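Local coordinates for uncharacterized protein (Thermus thermophilus HB8, PDB 6SCE) that probably acts as a CRISPR-linked defence nuclease that cuts DNA once cyclic oligoadenylate made by a Type III system has bound to it, at residues A[453-457]-A[500-504]. Residues are numbered along the deposited sequence; the frame is centred on the assembly and turned at random.
Sequences AEEIL and PLEYA
Ala453 and Pro500 bring the two helices together, their CA atoms 4.7 Å apart, while the short axes pass at 8.9 Å and run at 129° to each other, closer to antiparallel than parallel. No hydrogen bond crosses; the contact is apolar and buried. Leu457 reaches over with both methyls: CD1 lies against Ala504 CB at 3.9 Å, and CD2 meets the backbone at Leu501 N at 3.7 Å, also touching Pro500 CB. Its CG stands anti to the carbonyl carbon (chi1 -62°), which sends the branch across to the first two turns of helix 499-513. If alanine replaced Leu457, both methyls would be lost, and Pro500 and Ala504 would probably be left with a gap between the helices. At the CG corner of the proline ring, Ile456 offers CG2 and CD1, each 4.0 Å from Pro500 CG, CG2 near the ring plane and CD1 off it on the side away from Leu457 CD2. The small Ala453 is consistent with the close approach, its CB resting 3.8 Å from Pro500 O. Ala453 CB also lies beside the ring edge at Tyr503 CD2. Phe476 of helix 473-484 packs on Ala453 and Ile456, and Tyr503 OH bonds to Arg444 O. Helix 499-513 leads into strands 519-528, 541-548 and 551-558, an order consistent with the alpha-beta-beta-beta-alpha-beta core of PD-(D/E)XK nucleases; helix 447-458 packs against what would be its first helix.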
ATOM      1  N   ALA A 453      19.992 -13.652 -28.999  1.00 57.60           N
ATOM      2  CA  ALA A 453      19.348 -12.454 -28.482  1.00 54.18           C
ATOM      3  C   ALA A 453      20.360 -11.323 -28.317  1.00 49.50           C
ATOM      4  O   ALA A 453      20.111 -10.197 -28.756  1.00 55.17           O
ATOM      5  CB  ALA A 453      18.656 -12.760 -27.147  1.00 56.25           C
ATOM      6  N   GLU A 454      21.495 -11.620 -27.691  1.00 49.13           N
ATOM      7  CA  GLU A 454      22.529 -10.611 -27.480  1.00 54.72           C
ATOM      8  C   GLU A 454      23.184 -10.178 -28.803  1.00 56.21           C
ATOM      9  O   GLU A 454      23.550  -9.004 -28.968  1.00 53.90           O
ATOM     10  CB  GLU A 454      23.566 -11.101 -26.460  1.00 58.27           C
ATOM     11  CG  GLU A 454      23.033 -11.069 -25.026  1.00 61.89           C
ATOM     12  CD  GLU A 454      24.059 -11.470 -23.972  1.00 69.64           C
ATOM     13  OE1 GLU A 454      24.924 -12.333 -24.252  1.00 77.49           O
ATOM     14  OE2 GLU A 454      23.985 -10.929 -22.843  1.00 71.37           O
ATOM     15  N   GLU A 455      23.295 -11.115 -29.745  1.00 58.11           N
ATOM     16  CA  GLU A 455      23.755 -10.805 -31.106  1.00 56.00           C
ATOM     17  C   GLU A 455      22.859  -9.741 -31.697  1.00 55.77           C
ATOM     18  O   GLU A 455      23.328  -8.671 -32.097  1.00 60.63           O
ATOM     19  N   ILE A 456      21.555 -10.012 -31.701  1.00 54.37           N
ATOM     20  CA  ILE A 456      20.574  -9.050 -32.213  1.00 56.88           C
ATOM     21  C   ILE A 456      20.734  -7.673 -31.568  1.00 58.68           C
ATOM     22  O   ILE A 456      20.614  -6.637 -32.238  1.00 58.65           O
ATOM     23  CB  ILE A 456      19.119  -9.534 -32.012  1.00 57.05           C
ATOM     24  CG1 ILE A 456      18.863 -10.805 -32.836  1.00 58.16           C
ATOM     25  CG2 ILE A 456      18.130  -8.437 -32.393  1.00 57.44           C
ATOM     26  CD1 ILE A 456      17.460 -11.353 -32.695  1.00 58.47           C
ATOM     27  N   LEU A 457      20.988  -7.668 -30.263  1.00 59.21           N
ATOM     28  CA  LEU A 457      21.083  -6.427 -29.512  1.00 57.57           C
ATOM     29  C   LEU A 457      22.291  -5.574 -29.926  1.00 58.03           C
ATOM     30  O   LEU A 457      22.184  -4.352 -29.966  1.00 57.71           O
ATOM     31  CB  LEU A 457      21.061  -6.707 -27.993  1.00 58.00           C
ATOM     32  CG  LEU A 457      19.759  -7.371 -27.477  1.00 58.75           C
ATOM     33  CD1 LEU A 457      19.862  -7.721 -25.994  1.00 59.72           C
ATOM     34  CD2 LEU A 457      18.522  -6.524 -27.727  1.00 57.02           C
ATOM     35  N   PRO A 500      14.023  -9.828 -27.926  1.00 53.27           N
ATOM     36  CA  PRO A 500      15.440 -10.029 -27.619  1.00 51.82           C
ATOM     37  C   PRO A 500      15.901  -9.357 -26.308  1.00 46.64           C
ATOM     38  O   PRO A 500      16.585  -9.992 -25.497  1.00 47.36           O
ATOM     39  CB  PRO A 500      16.151  -9.413 -28.836  1.00 53.68           C
ATOM     40  CG  PRO A 500      15.169  -9.568 -29.952  1.00 54.06           C
ATOM     41  CD  PRO A 500      13.817  -9.383 -29.317  1.00 54.91           C
ATOM     42  N   LEU A 501      15.552  -8.092 -26.117  1.00 47.21           N
ATOM     43  CA  LEU A 501      15.905  -7.388 -24.879  1.00 47.56           C
ATOM     44  C   LEU A 501      15.211  -8.037 -23.658  1.00 44.65           C
ATOM     45  O   LEU A 501      15.843  -8.236 -22.620  1.00 45.54           O
ATOM     46  CB  LEU A 501      15.544  -5.919 -24.975  1.00 47.86           C
ATOM     47  CG  LEU A 501      15.912  -5.072 -23.753  1.00 46.68           C
ATOM     48  CD1 LEU A 501      17.399  -5.138 -23.434  1.00 46.33           C
ATOM     49  CD2 LEU A 501      15.492  -3.635 -23.987  1.00 46.50           C
ATOM     50  N   GLU A 502      13.930  -8.375 -23.812  1.00 43.94           N
ATOM     51  CA  GLU A 502      13.153  -9.035 -22.742  1.00 44.35           C
ATOM     52  C   GLU A 502      13.740 -10.366 -22.333  1.00 46.76           C
ATOM     53  O   GLU A 502      13.785 -10.681 -21.147  1.00 44.74           O
ATOM     54  CB  GLU A 502      11.705  -9.268 -23.168  1.00 41.67           C
ATOM     55  CG  GLU A 502      10.891  -8.006 -23.336  1.00 42.61           C
ATOM     56  CD  GLU A 502       9.551  -8.264 -23.972  1.00 41.63           C
ATOM     57  OE1 GLU A 502       9.183  -9.454 -24.143  1.00 45.25           O
ATOM     58  OE2 GLU A 502       8.860  -7.267 -24.273  1.00 47.33           O
ATOM     59  N   TYR A 503      14.174 -11.170 -23.304  1.00 47.83           N
ATOM     60  CA  TYR A 503      14.777 -12.463 -22.988  1.00 46.72           C
ATOM     61  C   TYR A 503      16.139 -12.322 -22.331  1.00 46.58           C
ATOM     62  O   TYR A 503      16.466 -13.070 -21.404  1.00 46.90           O
ATOM     63  CB  TYR A 503      14.901 -13.350 -24.223  1.00 50.13           C
ATOM     64  CG  TYR A 503      15.424 -14.709 -23.863  1.00 52.61           C
ATOM     65  CD1 TYR A 503      14.640 -15.593 -23.136  1.00 52.93           C
ATOM     66  CD2 TYR A 503      16.714 -15.105 -24.211  1.00 52.02           C
ATOM     67  CE1 TYR A 503      15.110 -16.842 -22.784  1.00 55.58           C
ATOM     68  CE2 TYR A 503      17.199 -16.355 -23.856  1.00 53.91           C
ATOM     69  CZ  TYR A 503      16.391 -17.223 -23.140  1.00 55.90           C
ATOM     70  OH  TYR A 503      16.845 -18.474 -22.775  1.00 53.38           O
ATOM     71  N   ALA A 504      16.936 -11.374 -22.811  1.00 44.69           N
ATOM     72  CA  ALA A 504      18.233 -11.075 -22.191  1.00 45.40           C
ATOM     73  C   ALA A 504      18.064 -10.579 -20.760  1.00 44.65           C
ATOM     74  O   ALA A 504      18.818 -10.958 -19.868  1.00 43.36           O
ATOM     75  CB  ALA A 504      18.974 -10.020 -22.996  1.00 45.01           C
TER